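Local atomic coordinates of probable zinc protease (Pseudomonas aeruginosa, PDB entry 4NNZ), a protein that probably works as a zinc-dependent metallopeptidase of the M16 family, as the PA0372 subunit of the heterodimeric PA0371-PA0372 protease. Residues Pro44-Leu49 with Ile174-His179; His51-Met56 with Arg178-Ser183; Leu268-Ala273 with Ala347-Val352. All blocks are in the same frame, centred on the assembly; numbering follows the deposited sequence.

Interaction 1 of 3, residues Pro44-Leu49 with Ile174-His179; sequences PGLTGL and IDDLRH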
loop_
_atom_site.group_PDB
_atom_site.type_symbol
_atom_site.label_atom_id
_atom_site.label_comp_id
_atom_site.label_asym_id
_atom_site.label_seq_id
_atom_site.Cartn_x
_atom_site.Cartn_y
_atom_site.Cartn_z
ATOM N N PRO A 44 2.052 -4.879 -4.409
ATOM C CA PRO A 44 0.939 -4.420 -5.218
ATOM C C PRO A 44 0.975 -4.950 -6.622
ATOM O O PRO A 44 1.997 -5.065 -7.243
ATOM C CB PRO A 44 1.114 -2.924 -5.216
ATOM C CG PRO A 44 1.800 -2.647 -3.959
ATOM C CD PRO A 44 2.761 -3.759 -3.794
ATOM N N GLY A 45 -0.197 -5.300 -7.093
ATOM C CA GLY A 45 -0.371 -5.911 -8.372
ATOM C C GLY A 45 -0.292 -7.394 -8.254
ATOM O O GLY A 45 -0.706 -8.075 -9.126
ATOM N N LEU A 46 0.172 -7.882 -7.126
ATOM C CA LEU A 46 0.176 -9.291 -6.853
ATOM C C LEU A 46 -0.409 -9.617 -5.507
ATOM O O LEU A 46 0.121 -10.413 -4.778
ATOM C CB LEU A 46 1.575 -9.853 -6.982
ATOM C CG LEU A 46 2.395 -9.464 -8.194
ATOM C CD1 LEU A 46 3.744 -8.934 -7.790
ATOM C CD2 LEU A 46 2.544 -10.609 -9.156
ATOM N N THR A 47 -1.479 -8.948 -5.151
ATOM C CA THR A 47 -2.180 -9.264 -3.947
ATOM C C THR A 47 -3.005 -10.515 -4.056
ATOM O O THR A 47 -3.370 -10.944 -5.121
ATOM C CB THR A 47 -2.988 -8.088 -3.373
ATOM O OG1 THR A 47 -4.028 -7.721 -4.246
ATOM C CG2 THR A 47 -2.140 -6.934 -3.183
ATOM N N GLY A 48 -3.257 -11.107 -2.909
ATOM C CA GLY A 48 -4.107 -12.250 -2.787
ATOM C C GLY A 48 -3.424 -13.544 -3.005
ATOM O O GLY A 48 -4.054 -14.544 -3.019
ATOM N N LEU A 49 -2.124 -13.481 -3.192
ATOM C CA LEU A 49 -1.289 -14.621 -3.501
ATOM C C LEU A 49 -1.198 -15.673 -2.438
ATOM O O LEU A 49 -1.182 -16.814 -2.742
ATOM C CB LEU A 49 0.111 -14.136 -3.818
ATOM C CG LEU A 49 0.884 -14.648 -5.013
ATOM C CD1 LEU A 49 0.042 -14.782 -6.247
ATOM C CD2 LEU A 49 2.012 -13.694 -5.261
ATOM N N ILE A 174 0.027 -18.787 -12.749
ATOM C CA ILE A 174 0.501 -19.996 -12.139
ATOM C C ILE A 174 1.910 -19.856 -11.652
ATOM O O ILE A 174 2.268 -20.354 -10.621
ATOM C CB ILE A 174 0.415 -21.151 -13.129
ATOM C CG1 ILE A 174 0.619 -22.450 -12.412
ATOM C CG2 ILE A 174 1.455 -21.038 -14.204
ATOM C CD1 ILE A 174 0.578 -23.614 -13.342
ATOM N N ASP A 175 2.709 -19.195 -12.458
ATOM C CA ASP A 175 4.080 -18.960 -12.129
ATOM C C ASP A 175 4.220 -18.106 -10.919
ATOM O O ASP A 175 5.074 -18.326 -10.117
ATOM C CB ASP A 175 4.802 -18.428 -13.326
ATOM C CG ASP A 175 5.188 -19.527 -14.260
ATOM O OD1 ASP A 175 5.880 -20.454 -13.813
ATOM O OD2 ASP A 175 4.773 -19.512 -15.427
ATOM N N ASP A 176 3.336 -17.147 -10.773
ATOM C CA ASP A 176 3.359 -16.288 -9.628
ATOM C C ASP A 176 3.113 -17.076 -8.368
ATOM O O ASP A 176 3.718 -16.826 -7.363
ATOM C CB ASP A 176 2.341 -15.174 -9.782
ATOM C CG ASP A 176 2.678 -14.232 -10.898
ATOM O OD1 ASP A 176 3.844 -14.135 -11.262
ATOM O OD2 ASP A 176 1.781 -13.577 -11.419
ATOM N N LEU A 177 2.191 -18.010 -8.434
ATOM C CA LEU A 177 1.902 -18.911 -7.358
ATOM C C LEU A 177 3.013 -19.865 -7.018
ATOM O O LEU A 177 3.255 -20.120 -5.890
ATOM C CB LEU A 177 0.643 -19.691 -7.672
ATOM C CG LEU A 177 -0.720 -19.180 -7.254
ATOM C CD1 LEU A 177 -1.566 -20.343 -6.870
ATOM C CD2 LEU A 177 -0.624 -18.261 -6.078
ATOM N N ARG A 178 3.674 -20.414 -8.010
ATOM C CA ARG A 178 4.761 -21.329 -7.776
ATOM C C ARG A 178 5.880 -20.655 -7.079
ATOM O O ARG A 178 6.541 -21.223 -6.260
ATOM C CB ARG A 178 5.306 -21.836 -9.095
ATOM C CG ARG A 178 4.424 -22.816 -9.811
ATOM C CD ARG A 178 5.129 -23.418 -10.992
ATOM N NE ARG A 178 4.323 -24.427 -11.642
ATOM C CZ ARG A 178 3.891 -24.325 -12.885
ATOM N NH1 ARG A 178 4.184 -23.260 -13.596
ATOM N NH2 ARG A 178 3.171 -25.285 -13.424
ATOM N N HIS A 179 6.154 -19.453 -7.515
ATOM C CA HIS A 179 7.247 -18.695 -7.015
ATOM C C HIS A 179 7.058 -18.321 -5.587
ATOM O O HIS A 179 7.971 -18.296 -4.812
ATOM C CB HIS A 179 7.424 -17.473 -7.865
ATOM C CG HIS A 179 8.595 -16.653 -7.479
ATOM N ND1 HIS A 179 9.881 -17.006 -7.800
ATOM C CD2 HIS A 179 8.681 -15.506 -6.775
ATOM C CE1 HIS A 179 10.710 -16.106 -7.319
ATOM N NE2 HIS A 179 10.006 -15.184 -6.694
#

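Interaction 2 of 3, residues His51-Met56 with Arg178-Ser183; sequences HALEHM and RHWYES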
loop_
_atom_site.group_PDB
_atom_site.type_symbol
_atom_site.label_atom_id
_atom_site.label_comp_id
_atom_site.label_asym_id
_atom_site.label_seq_id
_atom_site.Cartn_x
_atom_site.Cartn_y
_atom_site.Cartn_z
ATOM N N HIS A 51 -3.317 -16.265 0.088
ATOM C CA HIS A 51 -4.605 -16.857 0.188
ATOM C C HIS A 51 -4.961 -17.775 -0.989
ATOM O O HIS A 51 -5.630 -18.737 -0.812
ATOM C CB HIS A 51 -5.628 -15.773 0.422
ATOM C CG HIS A 51 -7.018 -16.244 0.268
ATOM N ND1 HIS A 51 -7.607 -16.398 -0.957
ATOM C CD2 HIS A 51 -7.924 -16.639 1.178
ATOM C CE1 HIS A 51 -8.817 -16.877 -0.794
ATOM N NE2 HIS A 51 -9.038 -17.019 0.494
ATOM N N ALA A 52 -4.574 -17.430 -2.187
ATOM C CA ALA A 52 -4.773 -18.298 -3.308
ATOM C C ALA A 52 -3.965 -19.565 -3.232
ATOM O O ALA A 52 -4.425 -20.625 -3.570
ATOM C CB ALA A 52 -4.464 -17.578 -4.592
ATOM N N LEU A 53 -2.727 -19.431 -2.829
ATOM C CA LEU A 53 -1.849 -20.548 -2.796
ATOM C C LEU A 53 -2.391 -21.538 -1.815
ATOM O O LEU A 53 -2.311 -22.712 -2.035
ATOM C CB LEU A 53 -0.452 -20.106 -2.418
ATOM C CG LEU A 53 0.662 -21.137 -2.363
ATOM C CD1 LEU A 53 0.815 -21.901 -3.651
ATOM C CD2 LEU A 53 1.967 -20.508 -1.977
ATOM N N GLU A 54 -2.940 -21.046 -0.729
ATOM C CA GLU A 54 -3.515 -21.882 0.281
ATOM C C GLU A 54 -4.736 -22.572 -0.250
ATOM O O GLU A 54 -4.884 -23.750 -0.140
ATOM C CB GLU A 54 -3.875 -21.048 1.483
ATOM C CG GLU A 54 -4.763 -21.740 2.482
ATOM C CD GLU A 54 -6.177 -21.263 2.438
ATOM O OE1 GLU A 54 -6.427 -20.111 2.750
ATOM O OE2 GLU A 54 -7.038 -22.048 2.085
ATOM N N HIS A 55 -5.615 -21.805 -0.833
ATOM C CA HIS A 55 -6.800 -22.338 -1.423
ATOM C C HIS A 55 -6.474 -23.483 -2.372
ATOM O O HIS A 55 -7.199 -24.433 -2.477
ATOM C CB HIS A 55 -7.520 -21.227 -2.146
ATOM C CG HIS A 55 -8.810 -21.640 -2.748
ATOM N ND1 HIS A 55 -10.015 -21.433 -2.133
ATOM C CD2 HIS A 55 -9.088 -22.262 -3.910
ATOM C CE1 HIS A 55 -10.980 -21.905 -2.891
ATOM N NE2 HIS A 55 -10.444 -22.417 -3.976
ATOM N N MET A 56 -5.359 -23.393 -3.049
ATOM C CA MET A 56 -5.013 -24.352 -4.059
ATOM C C MET A 56 -4.523 -25.684 -3.527
ATOM O O MET A 56 -4.721 -26.702 -4.134
ATOM C CB MET A 56 -3.964 -23.756 -4.971
ATOM C CG MET A 56 -4.313 -23.877 -6.417
ATOM S SD MET A 56 -4.953 -22.354 -7.018
ATOM C CE MET A 56 -4.494 -22.496 -8.710
ATOM N N ARG A 178 3.674 -20.414 -8.010
ATOM C CA ARG A 178 4.761 -21.329 -7.776
ATOM C C ARG A 178 5.880 -20.655 -7.079
ATOM O O ARG A 178 6.541 -21.223 -6.260
ATOM C CB ARG A 178 5.306 -21.836 -9.095
ATOM C CG ARG A 178 4.424 -22.816 -9.811
ATOM C CD ARG A 178 5.129 -23.418 -10.992
ATOM N NE ARG A 178 4.323 -24.427 -11.642
ATOM C CZ ARG A 178 3.891 -24.325 -12.885
ATOM N NH1 ARG A 178 4.184 -23.260 -13.596
ATOM N NH2 ARG A 178 3.171 -25.285 -13.424
ATOM N N HIS A 179 6.154 -19.453 -7.515
ATOM C CA HIS A 179 7.247 -18.695 -7.015
ATOM C C HIS A 179 7.058 -18.321 -5.587
ATOM O O HIS A 179 7.971 -18.296 -4.812
ATOM C CB HIS A 179 7.424 -17.473 -7.865
ATOM C CG HIS A 179 8.595 -16.653 -7.479
ATOM N ND1 HIS A 179 9.881 -17.006 -7.800
ATOM C CD2 HIS A 179 8.681 -15.506 -6.775
ATOM C CE1 HIS A 179 10.710 -16.106 -7.319
ATOM N NE2 HIS A 179 10.006 -15.184 -6.694
ATOM N N TRP A 180 5.832 -17.983 -5.273
ATOM C CA TRP A 180 5.441 -17.669 -3.939
ATOM C C TRP A 180 5.589 -18.883 -3.083
ATOM O O TRP A 180 5.982 -18.789 -1.953
ATOM C CB TRP A 180 4.029 -17.134 -3.943
ATOM C CG TRP A 180 3.631 -16.361 -2.765
ATOM C CD1 TRP A 180 2.788 -16.753 -1.831
ATOM C CD2 TRP A 180 4.018 -15.036 -2.416
ATOM N NE1 TRP A 180 2.625 -15.807 -0.902
ATOM C CE2 TRP A 180 3.364 -14.726 -1.242
ATOM C CE3 TRP A 180 4.851 -14.088 -2.981
ATOM C CZ2 TRP A 180 3.517 -13.533 -0.617
ATOM C CZ3 TRP A 180 5.001 -12.929 -2.364
ATOM C CH2 TRP A 180 4.335 -12.644 -1.195
ATOM N N TYR A 181 5.252 -20.033 -3.623
ATOM C CA TYR A 181 5.405 -21.248 -2.882
ATOM C C TYR A 181 6.859 -21.501 -2.596
ATOM O O TYR A 181 7.223 -21.809 -1.501
ATOM C CB TYR A 181 4.764 -22.421 -3.607
ATOM C CG TYR A 181 5.160 -23.750 -3.062
ATOM C CD1 TYR A 181 6.386 -24.272 -3.344
ATOM C CD2 TYR A 181 4.328 -24.469 -2.256
ATOM C CE1 TYR A 181 6.789 -25.468 -2.834
ATOM C CE2 TYR A 181 4.722 -25.678 -1.753
ATOM C CZ TYR A 181 5.957 -26.162 -2.055
ATOM O OH TYR A 181 6.366 -27.357 -1.575
ATOM N N GLU A 182 7.691 -21.323 -3.595
ATOM C CA GLU A 182 9.098 -21.552 -3.460
ATOM C C GLU A 182 9.722 -20.660 -2.459
ATOM O O GLU A 182 10.609 -21.061 -1.761
ATOM C CB GLU A 182 9.786 -21.247 -4.773
ATOM C CG GLU A 182 9.890 -22.415 -5.702
ATOM C CD GLU A 182 10.173 -21.996 -7.117
ATOM O OE1 GLU A 182 10.068 -20.811 -7.428
ATOM O OE2 GLU A 182 10.512 -22.860 -7.925
ATOM N N SER A 183 9.341 -19.407 -2.489
ATOM C CA SER A 183 9.924 -18.433 -1.624
ATOM C C SER A 183 9.629 -18.606 -0.174
ATOM O O SER A 183 10.471 -18.397 0.630
ATOM C CB SER A 183 9.534 -17.052 -2.072
ATOM O OG SER A 183 9.485 -17.020 -3.458
#

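Interaction 3 of 3, residues Leu268-Ala273 with Ala347-Val352; sequences LRLIGA and AEIERV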
loop_
_atom_site.group_PDB
_atom_site.type_symbol
_atom_site.label_atom_id
_atom_site.label_comp_id
_atom_site.label_asym_id
_atom_site.label_seq_id
_atom_site.Cartn_x
_atom_site.Cartn_y
_atom_site.Cartn_z
ATOM N N LEU A 268 -4.188 -1.036 26.557
ATOM C CA LEU A 268 -5.142 -0.969 25.483
ATOM C C LEU A 268 -6.143 -2.116 25.433
ATOM O O LEU A 268 -7.278 -1.922 25.110
ATOM C CB LEU A 268 -4.425 -0.786 24.158
ATOM C CG LEU A 268 -3.887 0.599 23.959
ATOM C CD1 LEU A 268 -3.017 0.645 22.744
ATOM C CD2 LEU A 268 -4.997 1.606 23.847
ATOM N N ARG A 269 -5.699 -3.314 25.731
ATOM C CA ARG A 269 -6.575 -4.449 25.763
ATOM C C ARG A 269 -7.613 -4.279 26.830
ATOM O O ARG A 269 -8.765 -4.528 26.617
ATOM C CB ARG A 269 -5.762 -5.695 26.018
ATOM C CG ARG A 269 -4.508 -5.713 25.197
ATOM C CD ARG A 269 -3.651 -6.911 25.468
ATOM N NE ARG A 269 -4.409 -8.131 25.594
ATOM C CZ ARG A 269 -3.924 -9.249 26.090
ATOM N NH1 ARG A 269 -2.698 -9.298 26.503
ATOM N NH2 ARG A 269 -4.664 -10.314 26.167
ATOM N N LEU A 270 -7.172 -3.819 27.976
ATOM C CA LEU A 270 -8.016 -3.536 29.089
ATOM C C LEU A 270 -9.006 -2.439 28.755
ATOM O O LEU A 270 -10.123 -2.487 29.180
ATOM C CB LEU A 270 -7.165 -3.151 30.295
ATOM C CG LEU A 270 -6.983 -4.071 31.494
ATOM C CD1 LEU A 270 -8.287 -4.635 31.968
ATOM C CD2 LEU A 270 -6.045 -5.208 31.193
ATOM N N ILE A 271 -8.604 -1.445 27.993
ATOM C CA ILE A 271 -9.513 -0.383 27.618
ATOM C C ILE A 271 -10.652 -0.898 26.775
ATOM O O ILE A 271 -11.762 -0.452 26.923
ATOM C CB ILE A 271 -8.788 0.801 26.946
ATOM C CG1 ILE A 271 -8.076 1.634 27.973
ATOM C CG2 ILE A 271 -9.734 1.744 26.250
ATOM C CD1 ILE A 271 -6.955 2.438 27.397
ATOM N N GLY A 272 -10.376 -1.830 25.890
ATOM C CA GLY A 272 -11.427 -2.388 25.100
ATOM C C GLY A 272 -12.452 -3.083 25.934
ATOM O O GLY A 272 -13.605 -2.978 25.699
ATOM N N ALA A 273 -11.989 -3.812 26.915
ATOM C CA ALA A 273 -12.843 -4.521 27.819
ATOM C C ALA A 273 -13.701 -3.593 28.640
ATOM O O ALA A 273 -14.830 -3.874 28.908
ATOM C CB ALA A 273 -12.025 -5.442 28.682
ATOM N N ALA A 347 -11.845 -0.921 41.108
ATOM C CA ALA A 347 -13.053 -1.668 41.236
ATOM C C ALA A 347 -13.580 -1.948 39.875
ATOM O O ALA A 347 -14.026 -3.031 39.622
ATOM C CB ALA A 347 -14.064 -0.902 42.041
ATOM N N GLU A 348 -13.589 -0.956 39.005
ATOM C CA GLU A 348 -13.970 -1.203 37.626
ATOM C C GLU A 348 -13.004 -2.078 36.871
ATOM O O GLU A 348 -13.410 -2.923 36.137
ATOM C CB GLU A 348 -14.173 0.094 36.864
ATOM C CG GLU A 348 -14.940 -0.053 35.569
ATOM C CD GLU A 348 -15.188 1.271 34.875
ATOM O OE1 GLU A 348 -14.297 2.116 34.914
ATOM O OE2 GLU A 348 -16.267 1.478 34.299
ATOM N N ILE A 349 -11.719 -1.825 37.013
ATOM C CA ILE A 349 -10.731 -2.553 36.251
ATOM C C ILE A 349 -10.704 -4.010 36.589
ATOM O O ILE A 349 -10.516 -4.831 35.727
ATOM C CB ILE A 349 -9.326 -1.997 36.477
ATOM C CG1 ILE A 349 -9.254 -0.587 35.967
ATOM C CG2 ILE A 349 -8.272 -2.806 35.740
ATOM C CD1 ILE A 349 -7.876 0.004 36.028
ATOM N N GLU A 350 -10.784 -4.314 37.862
ATOM C CA GLU A 350 -10.719 -5.680 38.272
ATOM C C GLU A 350 -11.867 -6.499 37.778
ATOM O O GLU A 350 -11.671 -7.615 37.382
ATOM C CB GLU A 350 -10.614 -5.784 39.767
ATOM C CG GLU A 350 -9.205 -6.039 40.217
ATOM C CD GLU A 350 -8.731 -7.422 39.868
ATOM O OE1 GLU A 350 -9.510 -8.369 40.034
ATOM O OE2 GLU A 350 -7.576 -7.559 39.443
ATOM N N ARG A 351 -13.065 -5.953 37.811
ATOM C CA ARG A 351 -14.212 -6.694 37.348
ATOM C C ARG A 351 -13.998 -6.987 35.908
ATOM O O ARG A 351 -14.288 -8.054 35.434
ATOM C CB ARG A 351 -15.470 -5.857 37.509
ATOM C CG ARG A 351 -16.654 -6.294 36.683
ATOM C CD ARG A 351 -17.738 -5.241 36.668
ATOM N NE ARG A 351 -17.489 -4.224 35.661
ATOM C CZ ARG A 351 -18.174 -4.089 34.535
ATOM N NH1 ARG A 351 -18.313 -5.106 33.701
ATOM N NH2 ARG A 351 -18.726 -2.929 34.249
ATOM N N VAL A 352 -13.556 -5.979 35.195
ATOM C CA VAL A 352 -13.265 -6.102 33.792
ATOM C C VAL A 352 -12.083 -6.996 33.481
ATOM O O VAL A 352 -12.108 -7.706 32.523
ATOM C CB VAL A 352 -13.193 -4.708 33.163
ATOM C CG1 VAL A 352 -12.447 -4.685 31.851
ATOM C CG2 VAL A 352 -14.588 -4.173 32.985
#

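Interaction 1 of 3, residues Pro44-Leu49 with Ile174-His179
Leu49, in the first turn of helix 49-56, gives up the most surface in this contact and lies against Asp176 and Leu177 of helix 174-184. Its two methyl groups divide the work. CD1 meets Leu177 CD2 at 3.5 Å, the shortest approach between the segments, while Leu49 CD2 lies 4.1 Å from the backbone O of Asp176. The Leu49 and Leu177 side chains run past each other in opposite directions, a pairing that also brings Leu177 CD2 to 3.7 Å from the backbone O of Leu49. At a chi1 of -134° Leu49 departs from a staggered rotamer, and its branched end leans closer to the helix than its CB direction alone would suggest.

Asp176 presents its hydrocarbon part and its carboxylate to different leucines. Its CB lies 4.2 Å from Leu49 CD1, and its OD2 is 3.8 Å from Leu46 CD2, with the Leu46 and Asp176 side chains crossing at about a right angle. With CG opposite the carbonyl carbon (chi1 -66°), the acid is directed at the loop. This methyl contact does not satisfy the charge: OD2 forms a salt bridge with Arg223 of the second subunit and a weak hydrogen bond with Thr173. Leu46 also packs on that arginine, so the contact borders the subunit interface.

No hydrogen bond joins the segments. Gly48, at positive phi, occupies the N-cap position and turns the loop into helix 49-56, its N bonded to Glu42. The contact thus sets the loop that follows strand 28-35, together with the start of helix 49-56, against the first turn of helix 174-184, whose Leu177 also reaches Leu53, Met56 and Leu116.

Interaction 2 of 3, residues His51-Met56 with Arg178-Ser183
The indole of Trp180 receives Leu53 at its edge: Leu53 CD2 lies near the ring plane, 3.8 Å from Trp180 CD1. Leu49 CD2 lies over the rim of one face, 3.7 Å from Trp180 CE3, and Trp184 makes an edge-to-face pair with the indole. At the pyrrole side, NE1 has a weak hydrogen bond to Ser50 OG. The Tyr181 ring, by contrast, turns away from Leu53 and offers only the base of its side chain. Its hydroxyl is bonded to the backbone O of Arg110, beyond the two segments.

Leu53 carries its whole side of the contact. Extended with CG opposite its backbone N (chi1 -178°), it projects straight from helix 49-56 and ends against the backbone of the facing helix. Leu53 CD2 is 3.6 Å from Tyr181 CA and 3.7 Å from Tyr181 N. The second methyl, CD1, completes the grip at 4.0 Å from Tyr181 CB, and the two side chains cross at about a right angle. The leucine end therefore fits between the tyrosine stem and the rim of the tryptophan.

His51, Glu54 and His55 belong to the sequence HALEH, which matches the HXXEH signature of M16 peptidases, where in active relatives the histidines bind zinc and the glutamate is catalytic. His51 points away from helix 174-184, and Glu54 and His55 find partners elsewhere, in Thr84 and, weakly, Glu124. From 51-56 the contact uses Leu53 alone, one of the variable positions of the motif, while the motif's polar residues face elsewhere. With neither hydrogen bond nor charge pair across it, the contact relies on van der Waals fit and burial of the leucine, and makes no demand on the polar residues of the motif.

Interaction 3 of 3, residues Leu268-Ala273 with Ala347-Val352
Val352 and Ala273 meet where helical segments 268-273 and 347-352 run almost perpendicular, the segment axes 10.0 Å apart at closest approach and inclined at 91°. The valine is the larger bump. Its CG1 settles onto the small alanine, 3.3 Å from Ala273 CB and 3.6 Å from Ala273 C, a tight fit in which the bare methyl of the alanine lets the backbones draw near. With CG1 opposite the backbone N (chi1 160°), this branch leads into the contact, while Val352 CG2 stands 4.1 Å from the carbonyl O of Ala273.

Leu270, one turn earlier on helix 262-276, supplies the answering bump. Its CD1 enters the shallow hollow between Ile349 and Val352, which are themselves one turn apart on helix 346-364, and lies 4.2 Å from both Ile349 CG2 and Val352 CG1. The leucine crosses the isoleucine side chain at about a right angle but slides past the valine in the opposite direction. The close bump is therefore Val352 on Ala273, and Leu270 flanks it more loosely.

Beyond the pair, Ile349 continues onto Pro399 and Ile402, and Met356 extends the packing on Ala273. Charged neighbours find their partners elsewhere, Arg269 in Asp390 and Glu348 in Arg282. The interface itself contains only aliphatic carbon and some backbone, with no hydrogen bond across it, so the contact rests on dispersion and the burial of aliphatic surface.

Overall arrangement
Following the chain from its N terminus, the loop after strand 28-35 and then helix 49-56 come first. Interactions 1 and 2 close over more than 120 residues when helix 174-184 arrives. The two closures start in succession and end on the same helix, sharing Arg178 and His179, with centres 7 Å apart. Together they bind the helix carrying the HXXEH sequence to helix 174-184 within the half built on the first sheet. Interaction 3 follows in series, closing a shorter loop between helices 262-276 and 346-364 beside the second sheet. It lies on the opposite side of the chain's centre, its centre about 41 Å from that of interaction 2.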